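Long-range contacts in NADP-dependent alcohol dehydrogenase (Entamoeba histolytica, PDB 2OUI), which catalyses the reversible, NADP(H)-dependent interconversion of alcohols and their carbonyl compounds as a zinc-containing, tetrameric member of the medium-chain dehydrogenases: residues Ala5-Gly10 against Arg52-Leu57; Cys171-Gly176 against Phe195-Arg200; Val239-Gly244 against Ser260-Val265. The protein carries 1 engineered substitution. All coordinates share one frame; numbering follows the deposited sequence.

Contact 1: residues Ala5-Gly10 against Arg52-Leu57; sequences AMLGIG and RHDMIL
A G1 beta bulge joins Met6 to Asp54 and Met55, where strand 55-56 runs antiparallel beside strand 2-8. Met6 N donates to Met55 O at 2.8 Å; the return bond from Met55 N to Met6 O is weak at 3.3 Å. Ala5 and Ile56 form the adjoining non-hydrogen-bonded pair, and Ala5 CA adds a CH...O contact to Met55 O. The Met6 chain is fully extended, with CG anti to the backbone N (chi1 174°), and this carries SD across the side chain of Arg52, 3.8 Å from its CB. Leu57 sets CD2 4.1 Å from Met6 CB, and both residues pack on Val44 of helix 38-46. The guanidinium of Arg52 turns to other partners, the carbonyls of Ile49 and Asn114. At the outer end, in one of the two conformers of His53, the carbonyl oxygen of Leu7 sits over the centre of one face of the imidazole ring, while Gly8 CA makes a CH...O contact of 3.4 Å with Arg52 O. With strand 11-16 on the far side of strand 2-8, this is a small three-stranded antiparallel sheet whose bulge falls at the start of strand 55-56, an outermost strand within this chain.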
loop_
_atom_site.group_PDB
_atom_site.type_symbol
_atom_site.label_atom_id
_atom_site.label_comp_id
_atom_site.label_asym_id
_atom_site.label_seq_id
_atom_site.Cartn_x
_atom_site.Cartn_y
_atom_site.Cartn_z
ATOM N N ALA A 5 -8.204 17.869 -37.478
ATOM C CA ALA A 5 -6.843 17.346 -37.268
ATOM C C ALA A 5 -5.784 18.396 -36.924
ATOM O O ALA A 5 -5.942 19.571 -37.261
ATOM C CB ALA A 5 -6.378 16.582 -38.498
ATOM N N MET A 6 -4.710 17.947 -36.260
ATOM C CA MET A 6 -3.460 18.704 -36.156
ATOM C C MET A 6 -2.708 18.441 -37.443
ATOM O O MET A 6 -2.287 17.307 -37.703
ATOM C CB MET A 6 -2.624 18.195 -34.983
ATOM C CG MET A 6 -1.242 18.830 -34.890
ATOM S SD MET A 6 -0.472 18.274 -33.366
ATOM C CE MET A 6 1.118 19.092 -33.546
ATOM N N LEU A 7 -2.563 19.478 -38.259
ATOM C CA LEU A 7 -1.900 19.347 -39.541
ATOM C C LEU A 7 -0.394 19.554 -39.394
ATOM O O LEU A 7 0.394 19.102 -40.225
ATOM C CB LEU A 7 -2.479 20.352 -40.518
ATOM C CG LEU A 7 -4.001 20.366 -40.667
ATOM C CD1 LEU A 7 -4.425 21.456 -41.624
ATOM C CD2 LEU A 7 -4.495 19.014 -41.127
ATOM N N GLY A 8 -0.011 20.254 -38.338
ATOM C CA GLY A 8 1.390 20.508 -38.024
ATOM C C GLY A 8 1.383 21.299 -36.739
ATOM O O GLY A 8 0.316 21.726 -36.292
ATOM N N ILE A 9 2.548 21.486 -36.124
ATOM C CA ILE A 9 2.631 22.363 -34.959
ATOM C C ILE A 9 2.028 23.717 -35.331
ATOM O O ILE A 9 2.395 24.308 -36.347
ATOM C CB ILE A 9 4.077 22.471 -34.398
ATOM C CG1 ILE A 9 4.453 21.138 -33.735
ATOM C CG2 ILE A 9 4.201 23.640 -33.397
ATOM C CD1 ILE A 9 5.894 21.053 -33.228
ATOM N N GLY A 10 1.051 24.157 -34.533
ATOM C CA GLY A 10 0.385 25.444 -34.748
ATOM C C GLY A 10 -0.707 25.524 -35.812
ATOM O O GLY A 10 -1.163 26.625 -36.122
ATOM N N ARG A 52 3.210 16.397 -35.330
ATOM C CA ARG A 52 2.307 15.407 -35.905
ATOM C C ARG A 52 1.835 15.938 -37.234
ATOM O O ARG A 52 1.860 17.144 -37.492
ATOM C CB ARG A 52 1.083 15.176 -35.019
ATOM C CG ARG A 52 1.383 14.813 -33.584
ATOM C CD ARG A 52 1.651 13.320 -33.448
ATOM N NE ARG A 52 1.669 12.929 -32.046
ATOM C CZ ARG A 52 2.728 13.045 -31.254
ATOM N NH1 ARG A 52 3.867 13.545 -31.733
ATOM N NH2 ARG A 52 2.645 12.674 -29.983
ATOM N N HIS A 53 1.437 15.028 -38.102
ATOM C CA HIS A 53 0.736 15.422 -39.306
ATOM C C HIS A 53 -0.485 14.528 -39.455
ATOM O O HIS A 53 -0.429 13.315 -39.150
ATOM C CB HIS A 53 1.657 15.393 -40.534
ATOM C CG HIS A 53 2.423 16.668 -40.749
ATOM N ND1 HIS A 53 3.187 17.259 -39.764
ATOM C CD2 HIS A 53 2.550 17.456 -41.845
ATOM C CE1 HIS A 53 3.742 18.360 -40.239
ATOM N NE2 HIS A 53 3.373 18.502 -41.501
ATOM N N ASP A 54 -1.585 15.174 -39.825
ATOM C CA ASP A 54 -2.892 14.571 -40.080
ATOM C C ASP A 54 -3.506 13.750 -38.942
ATOM O O ASP A 54 -4.300 12.855 -39.174
ATOM C CB ASP A 54 -2.864 13.830 -41.418
ATOM C CG ASP A 54 -2.377 14.724 -42.559
ATOM O OD1 ASP A 54 -2.372 15.968 -42.372
ATOM O OD2 ASP A 54 -1.994 14.195 -43.630
ATOM N N MET A 55 -3.173 14.110 -37.705
ATOM C CA MET A 55 -3.746 13.427 -36.534
ATOM C C MET A 55 -5.064 14.058 -36.099
ATOM O O MET A 55 -5.103 15.223 -35.673
ATOM C CB MET A 55 -2.784 13.418 -35.345
ATOM C CG MET A 55 -3.372 12.714 -34.137
ATOM S SD MET A 55 -2.241 12.684 -32.757
ATOM C CE MET A 55 -2.341 14.417 -32.279
ATOM N N ILE A 56 -6.137 13.274 -36.158
ATOM C CA ILE A 56 -7.440 13.739 -35.676
ATOM C C ILE A 56 -7.407 14.003 -34.167
ATOM O O ILE A 56 -6.795 13.242 -33.421
ATOM C CB ILE A 56 -8.564 12.771 -36.054
ATOM C CG1 ILE A 56 -8.690 12.773 -37.591
ATOM C CG2 ILE A 56 -9.864 13.188 -35.352
ATOM C CD1 ILE A 56 -9.652 11.760 -38.161
ATOM N N LEU A 57 -8.031 15.111 -33.748
ATOM C CA LEU A 57 -7.895 15.588 -32.374
ATOM C C LEU A 57 -9.027 15.082 -31.496
ATOM O O LEU A 57 -9.939 14.427 -31.989
ATOM C CB LEU A 57 -7.821 17.118 -32.346
ATOM C CG LEU A 57 -6.546 17.672 -32.985
ATOM C CD1 LEU A 57 -6.709 19.139 -33.239
ATOM C CD2 LEU A 57 -5.344 17.399 -32.071
#

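Contact 2: residues Cys171-Gly176 against Phe195-Arg200; sequences CVIGIG and FAVGSR. With EDO (1,2-ethanediol), chain J.
Strands 170-173 and 194-197 are the two strands of a beta-alpha-beta unit, and Cys171, Val172 and Ile173 pair in parallel with Phe195, Ala196 and Val197. Val172 is held through both its N and its O: the N donates to Phe195 O at 2.8 Å, and the O takes the N-H of Val197, N to O 2.8 Å. Gly174 N extends the pairing past the end of the strand with a bond to Val197 O. On one face of the sheet Cys171 SG, anti to its own N (chi1 -178°), reaches 3.5 Å from Val197 CG2. Ile173 and Val197 lie side by side there, pointing the same way, and helix 223-230 packs on Cys171 and Val197 through Ile227. The unit is the first crossover of the Rossmann-type domain, in which helix 177-188 links the two strands and Gly174 and Gly176 fit the GxGxxG pattern of dinucleotide-binding folds. On the helix side, Ile175 in one of its two conformers reaches the second strand, with CD1 3.6 Å from Ala196 CB and CG1 3.4 Å from Val197 O. Beyond the strand ends a 1,2-ethanediol, probably from the crystallisation liquor, spans the two loops. Its O2 accepts from Ile175 N at 2.9 Å, and its O1 accepts from both Ser199 N (2.7 Å) and Arg200 N, so three backbone N-H groups at the mouth of this probable cofactor cleft are occupied. The side chain of Arg200 turns instead to the carbonyl of Leu344.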
loop_
_atom_site.group_PDB
_atom_site.type_symbol
_atom_site.label_atom_id
_atom_site.label_comp_id
_atom_site.label_asym_id
_atom_site.label_seq_id
_atom_site.Cartn_x
_atom_site.Cartn_y
_atom_site.Cartn_z
ATOM N N CYS A 171 -4.272 20.869 -0.448
ATOM C CA CYS A 171 -4.283 22.005 -1.384
ATOM C C CYS A 171 -4.357 21.470 -2.811
ATOM O O CYS A 171 -3.589 20.588 -3.170
ATOM C CB CYS A 171 -3.020 22.847 -1.242
ATOM S SG CYS A 171 -3.012 24.287 -2.341
ATOM N N VAL A 172 -5.293 21.991 -3.600
ATOM C CA VAL A 172 -5.327 21.726 -5.047
ATOM C C VAL A 172 -4.828 22.977 -5.762
ATOM O O VAL A 172 -5.407 24.061 -5.593
ATOM C CB VAL A 172 -6.774 21.433 -5.520
ATOM C CG1 VAL A 172 -6.786 21.239 -7.036
ATOM C CG2 VAL A 172 -7.322 20.200 -4.805
ATOM N N ILE A 173 -3.736 22.846 -6.517
ATOM C CA ILE A 173 -3.189 24.000 -7.250
ATOM C C ILE A 173 -3.612 23.887 -8.709
ATOM O O ILE A 173 -3.183 22.974 -9.420
ATOM C CB ILE A 173 -1.646 24.085 -7.154
ATOM C CG1 ILE A 173 -1.207 24.070 -5.694
ATOM C CG2 ILE A 173 -1.144 25.346 -7.855
ATOM C CD1 ILE A 173 0.297 23.887 -5.485
ATOM N N GLY A 174 -4.486 24.799 -9.124
ATOM C CA GLY A 174 -4.951 24.866 -10.493
ATOM C C GLY A 174 -6.361 24.359 -10.490
ATOM O O GLY A 174 -6.609 23.198 -10.167
ATOM N N ILE A 175 -7.298 25.236 -10.820
ATOM C CA ILE A 175 -8.722 24.951 -10.728
ATOM C C ILE A 175 -9.451 25.085 -12.082
ATOM O O ILE A 175 -10.519 25.658 -12.131
ATOM C CB ILE A 175 -9.388 25.865 -9.653
ATOM C CG1 ILE A 175 -8.650 25.761 -8.313
ATOM C CG2 ILE A 175 -10.837 25.501 -9.423
ATOM C CD1 ILE A 175 -8.677 24.364 -7.706
ATOM N N GLY A 176 -8.858 24.587 -13.163
ATOM C CA GLY A 176 -9.625 24.416 -14.388
ATOM C C GLY A 176 -10.560 23.236 -14.150
ATOM O O GLY A 176 -10.705 22.764 -13.026
ATOM N N PHE A 195 -7.826 23.773 0.370
ATOM C CA PHE A 195 -7.443 25.041 -0.266
ATOM C C PHE A 195 -7.448 24.821 -1.769
ATOM O O PHE A 195 -6.935 23.813 -2.237
ATOM C CB PHE A 195 -6.025 25.446 0.132
ATOM C CG PHE A 195 -5.866 25.731 1.600
ATOM C CD1 PHE A 195 -5.492 24.723 2.483
ATOM C CD2 PHE A 195 -6.086 27.005 2.080
ATOM C CE1 PHE A 195 -5.356 25.012 3.854
ATOM C CE2 PHE A 195 -5.947 27.302 3.442
ATOM C CZ PHE A 195 -5.569 26.289 4.327
ATOM N N ALA A 196 -8.004 25.769 -2.505
ATOM C CA ALA A 196 -8.070 25.687 -3.976
ATOM C C ALA A 196 -7.381 26.941 -4.514
ATOM O O ALA A 196 -7.861 28.058 -4.321
ATOM C CB ALA A 196 -9.532 25.626 -4.439
ATOM N N VAL A 197 -6.243 26.747 -5.170
ATOM C CA VAL A 197 -5.463 27.852 -5.687
ATOM C C VAL A 197 -5.898 28.105 -7.129
ATOM O O VAL A 197 -5.672 27.280 -8.023
ATOM C CB VAL A 197 -3.955 27.537 -5.634
ATOM C CG1 VAL A 197 -3.147 28.677 -6.244
ATOM C CG2 VAL A 197 -3.525 27.251 -4.181
ATOM N N GLY A 198 -6.551 29.236 -7.340
ATOM C CA GLY A 198 -6.960 29.636 -8.688
ATOM C C GLY A 198 -7.257 31.120 -8.681
ATOM O O GLY A 198 -7.319 31.758 -7.618
ATOM N N SER A 199 -7.447 31.680 -9.866
ATOM C CA SER A 199 -7.727 33.106 -9.957
ATOM C C SER A 199 -8.843 33.474 -10.939
ATOM O O SER A 199 -9.393 34.581 -10.846
ATOM C CB SER A 199 -6.440 33.884 -10.233
ATOM O OG SER A 199 -5.720 33.271 -11.291
ATOM N N ARG A 200 -9.198 32.569 -11.855
ATOM C CA ARG A 200 -10.363 32.821 -12.730
ATOM C C ARG A 200 -11.592 32.742 -11.813
ATOM O O ARG A 200 -11.812 31.717 -11.137
ATOM C CB ARG A 200 -10.416 31.802 -13.879
ATOM C CG ARG A 200 -11.117 32.298 -15.142
ATOM C CD ARG A 200 -10.459 31.736 -16.416
ATOM N NE ARG A 200 -11.095 30.502 -16.877
ATOM C CZ ARG A 200 -10.439 29.439 -17.348
ATOM N NH1 ARG A 200 -9.111 29.432 -17.419
ATOM N NH2 ARG A 200 -11.111 28.364 -17.732
HETATM C C1 EDO J . -8.419 29.141 -12.676
HETATM O O1 EDO J . -7.594 30.161 -12.104
HETATM C C2 EDO J . -7.562 27.911 -12.940
HETATM O O2 EDO J . -6.526 27.827 -11.945
#

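Contact 3: residues Val239-Gly244 against Ser260-Val265; sequences VVIAGG and SDIGNV. With EDO (1,2-ethanediol), chain I.
Backbone hydrogen bonds tie Val239-Ile241 to Asp261-Val265 in four steps: Val239 N to Asp261 O, Gly263 N to Val239 O (2.8 Å), Ile241 N to Gly263 O and Val265 N to Ile241 O (2.9 Å). CH...O contacts run beside them, among them Val240 CA to Gly263 O at 3.3 Å. These are neighbouring parallel strands of the six-stranded Rossmann-type sheet, connected by helix 248-255, the directions of segments 239-241 and 260-264 differing by 19°. Apolar packing lies mainly on the face of Val239, Ile241 and Ile262, where the side chains of Ile241 and Ile262 cross under that helix, Ile241 CD1 3.7 Å from Ile262 CG2. Past the strand ends Ala242 CB meets Val265 CG2 at 4.2 Å. Among polar side chains, Asn264 has CG anti to its N (chi1 173°), which turns the amide toward Ile241, with Asn264 OD1 3.3 Å from Ile241 CG2; its ND2 donates to the carbonyls of Asn266 and of Gly284 of the second subunit, so the strand end is joined to that subunit. Asp261 turns its carboxylate to His291 and Asn163. At the C-terminal end, a 1,2-ethanediol donates through O1 to Val265 O at 3.0 Å and also bonds to Ser39 and Tyr267.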
loop_
_atom_site.group_PDB
_atom_site.type_symbol
_atom_site.label_atom_id
_atom_site.label_comp_id
_atom_site.label_asym_id
_atom_site.label_seq_id
_atom_site.Cartn_x
_atom_site.Cartn_y
_atom_site.Cartn_z
ATOM N N VAL A 239 -0.980 17.569 -1.430
ATOM C CA VAL A 239 -1.130 18.578 -2.484
ATOM C C VAL A 239 -1.435 17.880 -3.820
ATOM O O VAL A 239 -0.784 16.887 -4.172
ATOM C CB VAL A 239 0.153 19.458 -2.641
ATOM C CG1 VAL A 239 0.010 20.407 -3.837
ATOM C CG2 VAL A 239 0.452 20.250 -1.374
ATOM N N VAL A 240 -2.438 18.395 -4.545
ATOM C CA VAL A 240 -2.717 17.963 -5.925
ATOM C C VAL A 240 -2.333 19.121 -6.841
ATOM O O VAL A 240 -2.642 20.287 -6.561
ATOM C CB VAL A 240 -4.227 17.640 -6.149
ATOM C CG1 VAL A 240 -4.453 17.208 -7.594
ATOM C CG2 VAL A 240 -4.729 16.558 -5.172
ATOM N N ILE A 241 -1.605 18.812 -7.912
ATOM C CA ILE A 241 -1.257 19.819 -8.902
ATOM C C ILE A 241 -2.062 19.486 -10.144
ATOM O O ILE A 241 -1.940 18.390 -10.702
ATOM C CB ILE A 241 0.244 19.837 -9.256
ATOM C CG1 ILE A 241 1.090 20.174 -8.024
ATOM C CG2 ILE A 241 0.479 20.859 -10.348
ATOM C CD1 ILE A 241 2.587 20.097 -8.270
ATOM N N ALA A 242 -2.933 20.414 -10.530
ATOM C CA ALA A 242 -3.837 20.203 -11.651
ATOM C C ALA A 242 -3.792 21.350 -12.650
ATOM O O ALA A 242 -4.671 21.485 -13.505
ATOM C CB ALA A 242 -5.256 19.963 -11.152
ATOM N N GLY A 243 -2.738 22.146 -12.575
ATOM C CA GLY A 243 -2.569 23.260 -13.499
ATOM C C GLY A 243 -1.266 23.944 -13.181
ATOM O O GLY A 243 -0.486 23.446 -12.370
ATOM N N GLY A 244 -1.014 25.076 -13.826
ATOM C CA GLY A 244 0.215 25.825 -13.600
ATOM C C GLY A 244 1.292 25.408 -14.581
ATOM O O GLY A 244 1.001 24.985 -15.697
ATOM N N SER A 260 4.602 13.137 3.154
ATOM C CA SER A 260 3.402 13.623 2.471
ATOM C C SER A 260 3.505 13.260 1.021
ATOM O O SER A 260 4.505 12.652 0.591
ATOM C CB SER A 260 3.351 15.132 2.590
ATOM O OG SER A 260 4.487 15.654 1.918
ATOM N N ASP A 261 2.472 13.639 0.255
ATOM C CA ASP A 261 2.395 13.250 -1.158
ATOM C C ASP A 261 1.930 14.426 -2.002
ATOM O O ASP A 261 1.009 15.136 -1.616
ATOM C CB ASP A 261 1.432 12.078 -1.343
ATOM C CG ASP A 261 1.943 10.813 -0.687
ATOM O OD1 ASP A 261 2.680 10.044 -1.345
ATOM O OD2 ASP A 261 1.581 10.582 0.489
ATOM N N ILE A 262 2.616 14.628 -3.122
ATOM C CA ILE A 262 2.217 15.603 -4.156
ATOM C C ILE A 262 1.763 14.805 -5.356
ATOM O O ILE A 262 2.535 14.033 -5.926
ATOM C CB ILE A 262 3.414 16.500 -4.536
ATOM C CG1 ILE A 262 3.869 17.284 -3.283
ATOM C CG2 ILE A 262 3.057 17.415 -5.735
ATOM C CD1 ILE A 262 5.176 17.991 -3.445
ATOM N N GLY A 263 0.491 14.950 -5.730
ATOM C CA GLY A 263 -0.035 14.226 -6.879
ATOM C C GLY A 263 -0.259 15.146 -8.076
ATOM O O GLY A 263 -1.176 15.959 -8.080
ATOM N N ASN A 264 0.598 15.045 -9.092
ATOM C CA ASN A 264 0.444 15.892 -10.256
ATOM C C ASN A 264 -0.284 15.172 -11.389
ATOM O O ASN A 264 0.028 14.005 -11.691
ATOM C CB ASN A 264 1.786 16.324 -10.817
ATOM C CG ASN A 264 1.605 17.074 -12.142
ATOM O OD1 ASN A 264 1.042 18.175 -12.140
ATOM N ND2 ASN A 264 2.018 16.460 -13.278
ATOM N N VAL A 265 -1.250 15.861 -12.004
ATOM C CA VAL A 265 -1.921 15.334 -13.202
ATOM C C VAL A 265 -1.851 16.361 -14.327
ATOM O O VAL A 265 -2.375 16.115 -15.405
ATOM C CB VAL A 265 -3.413 14.961 -12.947
ATOM C CG1 VAL A 265 -3.505 13.626 -12.182
ATOM C CG2 VAL A 265 -4.139 16.089 -12.190
HETATM C C1 EDO I . -4.857 17.299 -18.136
HETATM O O1 EDO I . -3.657 17.805 -17.533
HETATM C C2 EDO I . -5.546 18.405 -18.932
HETATM O O2 EDO I . -4.630 19.282 -19.615
#

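Contacts 2 and 3 belong to one parallel sheet and touch through their inner strands: Ile173 N lies 2.8 Å from Val240 O and Ile173 O 2.8 Å from Ala242 N, both probable hydrogen bonds, and their centres are about 11 Å apart. Contact 1 lies in a separate antiparallel sheet, its centre about 31 Å from that of contact 2 and about 29 Å from that of contact 3. The zinc ion, held by Cys37, His59 and Asp150, lies about 10 Å from the side chain of Leu57 in contact 1 and about 10 Å from that of Val265 in contact 3. Contacts 1 and 3 thus each approach the metal site, while contact 2 carries the glycine-rich turn.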